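Local coordinates for DUF3836 domain-containing protein (Bacteroides vulgatus, PDB 4R8O) that is of unknown function but folds as a single-layer antiparallel beta sheet of the kind thought to have evolved from beta-hairpin repeats, at residues A[37-42]-A[50-55]. Sequence-based numbering, arbitrary orientation.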
loop_
_atom_site.group_PDB
_atom_site.type_symbol
_atom_site.label_atom_id
_atom_site.label_comp_id
_atom_site.label_asym_id
_atom_site.label_seq_id
_atom_site.Cartn_x
_atom_site.Cartn_y
_atom_site.Cartn_z
ATOM N N LYS A 37 6.965 0.261 1.113
ATOM C CA LYS A 37 6.522 -1.153 1.024
ATOM C C LYS A 37 5.034 -1.161 0.863
ATOM O O LYS A 37 4.319 -0.510 1.632
ATOM C CB LYS A 37 6.898 -1.893 2.295
ATOM C CG LYS A 37 6.756 -3.409 2.233
ATOM C CD LYS A 37 7.126 -4.001 3.574
ATOM C CE LYS A 37 6.898 -5.498 3.614
ATOM N NZ LYS A 37 6.638 -5.955 5.001
ATOM N N HIS A 38 4.556 -1.865 -0.151
ATOM C CA HIS A 38 3.125 -1.965 -0.395
ATOM C C HIS A 38 2.692 -3.356 0.017
ATOM O O HIS A 38 3.232 -4.326 -0.485
ATOM C CB HIS A 38 2.821 -1.831 -1.859
ATOM C CG HIS A 38 2.787 -0.435 -2.375
ATOM N ND1 HIS A 38 1.717 0.399 -2.156
ATOM C CD2 HIS A 38 3.628 0.234 -3.204
ATOM C CE1 HIS A 38 1.911 1.534 -2.806
ATOM N NE2 HIS A 38 3.063 1.460 -3.456
ATOM N N ASN A 39 1.715 -3.466 0.892
ATOM C CA ASN A 39 1.181 -4.785 1.289
ATOM C C ASN A 39 -0.229 -4.853 0.736
ATOM O O ASN A 39 -1.031 -3.992 1.027
ATOM C CB ASN A 39 1.203 -4.869 2.790
ATOM C CG ASN A 39 2.619 -4.670 3.354
ATOM O OD1 ASN A 39 3.568 -5.352 2.925
ATOM N ND2 ASN A 39 2.780 -3.735 4.292
ATOM N N TYR A 40 -0.496 -5.860 -0.097
ATOM C CA TYR A 40 -1.756 -6.031 -0.810
ATOM C C TYR A 40 -2.598 -7.197 -0.268
ATOM O O TYR A 40 -2.030 -8.200 0.117
ATOM C CB TYR A 40 -1.443 -6.373 -2.261
ATOM C CG TYR A 40 -0.581 -5.379 -2.936
ATOM C CD1 TYR A 40 -1.085 -4.147 -3.292
ATOM C CD2 TYR A 40 0.739 -5.674 -3.252
ATOM C CE1 TYR A 40 -0.290 -3.211 -3.939
ATOM C CE2 TYR A 40 1.553 -4.758 -3.895
ATOM C CZ TYR A 40 1.036 -3.522 -4.237
ATOM O OH TYR A 40 1.833 -2.591 -4.854
ATOM N N LYS A 41 -3.930 -7.067 -0.289
ATOM C CA LYS A 41 -4.872 -8.131 0.119
ATOM C C LYS A 41 -5.838 -8.310 -1.011
ATOM O O LYS A 41 -6.104 -7.371 -1.742
ATOM C CB LYS A 41 -5.661 -7.747 1.377
ATOM C CG LYS A 41 -4.778 -7.203 2.486
ATOM C CD LYS A 41 -5.322 -7.329 3.903
ATOM C CE LYS A 41 -4.157 -7.348 4.919
ATOM N NZ LYS A 41 -3.055 -8.359 4.694
ATOM N N TYR A 42 -6.389 -9.503 -1.152
ATOM C CA TYR A 42 -7.310 -9.813 -2.270
ATOM C C TYR A 42 -8.557 -10.456 -1.707
ATOM O O TYR A 42 -8.530 -10.927 -0.584
ATOM C CB TYR A 42 -6.595 -10.720 -3.291
ATOM C CG TYR A 42 -5.396 -10.040 -3.970
ATOM C CD1 TYR A 42 -4.180 -9.881 -3.301
ATOM C CD2 TYR A 42 -5.485 -9.531 -5.263
ATOM C CE1 TYR A 42 -3.087 -9.228 -3.892
ATOM C CE2 TYR A 42 -4.397 -8.870 -5.866
ATOM C CZ TYR A 42 -3.202 -8.722 -5.174
ATOM O OH TYR A 42 -2.123 -8.086 -5.751
ATOM N N GLU A 50 -6.968 -4.233 -0.676
ATOM C CA GLU A 50 -6.194 -3.213 0.034
ATOM C C GLU A 50 -4.908 -2.964 -0.703
ATOM O O GLU A 50 -4.518 -3.701 -1.588
ATOM C CB GLU A 50 -5.855 -3.696 1.430
ATOM C CG GLU A 50 -5.660 -2.631 2.499
ATOM C CD GLU A 50 -5.713 -3.284 3.856
ATOM O OE1 GLU A 50 -6.816 -3.761 4.255
ATOM O OE2 GLU A 50 -4.656 -3.412 4.493
ATOM N N ASP A 51 -4.259 -1.894 -0.316
ATOM C CA ASP A 51 -2.937 -1.552 -0.786
ATOM C C ASP A 51 -2.381 -0.661 0.283
ATOM O O ASP A 51 -2.465 0.546 0.173
ATOM C CB ASP A 51 -3.020 -0.819 -2.158
ATOM C CG ASP A 51 -1.681 -0.219 -2.613
ATOM O OD1 ASP A 51 -0.709 -0.247 -1.832
ATOM O OD2 ASP A 51 -1.598 0.272 -3.774
ATOM N N GLU A 52 -1.834 -1.268 1.310
ATOM C CA GLU A 52 -1.251 -0.533 2.421
ATOM C C GLU A 52 0.135 -0.047 2.029
ATOM O O GLU A 52 0.987 -0.837 1.644
ATOM C CB GLU A 52 -1.152 -1.447 3.635
ATOM C CG GLU A 52 -0.809 -0.722 4.907
ATOM C CD GLU A 52 -0.554 -1.659 6.062
ATOM O OE1 GLU A 52 -0.905 -2.861 5.991
ATOM O OE2 GLU A 52 -0.012 -1.193 7.066
ATOM N N ALA A 53 0.370 1.240 2.185
ATOM C CA ALA A 53 1.607 1.922 1.735
ATOM C C ALA A 53 2.395 2.338 2.944
ATOM O O ALA A 53 1.992 3.275 3.631
ATOM C CB ALA A 53 1.219 3.148 0.956
ATOM N N GLN A 54 3.482 1.630 3.239
ATOM C CA GLN A 54 4.309 1.939 4.401
ATOM C C GLN A 54 5.568 2.631 3.959
ATOM O O GLN A 54 6.063 2.367 2.873
ATOM C CB GLN A 54 4.641 0.669 5.149
ATOM C CG GLN A 54 3.453 0.100 5.862
ATOM C CD GLN A 54 3.816 -1.130 6.675
ATOM O OE1 GLN A 54 4.399 -2.061 6.152
ATOM N NE2 GLN A 54 3.447 -1.144 7.959
ATOM N N LYS A 55 6.093 3.482 4.823
ATOM C CA LYS A 55 7.318 4.214 4.564
ATOM C C LYS A 55 8.428 3.743 5.500
ATOM O O LYS A 55 8.185 3.380 6.652
ATOM C CB LYS A 55 7.064 5.718 4.727
ATOM C CG LYS A 55 6.359 6.159 6.026
ATOM C CD LYS A 55 6.665 7.603 6.453
ATOM C CE LYS A 55 8.163 7.817 6.690
ATOM N NZ LYS A 55 8.470 8.937 7.619
#
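The ring of Tyr-40 lies alongside the carboxylate of Asp-51, Tyr-40 CE1 3.6 Å from Asp-51 CG, the two side chains pointing the same way with their planes steeply inclined to each other. They belong to a beta hairpin, strands 31-42 and 48-57, in the middle of a single-layer, seven-stranded antiparallel meander, and illustrate how such a sheet can be stitched together by side chains on both of its faces. Asp-51, with CG anti to its backbone N (chi1 170°), brings its carboxylate up against both Tyr-40 and His-38. There the syn lone pair of Asp-51 OD1 takes a bent, diagonal His-carboxylate hydrogen bond from His-38 ND1, modelled at 2.5 Å, a length that is doubtful; OD1 lies at the ring edge, moderately tilted from the imidazole plane. Tyr-40 also makes a cation-pi contact with Arg-48, while Ala-53 CB sits beside His-38.

The opposite face, with Lys-37, Asn-39 and Lys-41, carries a second set of polar contacts. Asn-39 reaches diagonally to Gln-54, their amide planes 75° apart, and Asn-39 ND2 donates a hydrogen bond to Gln-54 OE1 at 3.0 Å. OE1 lies in the plane of the Asn-39 amide, yet ND2 stands 59° above the Gln-54 carbonyl plane, off its lone pairs. Gln-54 NE2 is bound in turn to Asn-65 on strand 62-73; separately, Glu-52 OE2 bonds Tyr-92 OH. Lys-41 and Glu-50 run side by side through their aliphatic parts, Lys-41 CG lying 3.8 Å from Glu-50 CB, with their charged ends not in contact.

Between the faces, paired backbone bonds hold Lys-37 to Gln-54 and Asn-39 to Glu-52. The carbonyl of Glu-52 serves twice, its O accepting Asn-39 N at 2.8 Å and a CA-H...O contact from His-38 CA at 3.2 Å.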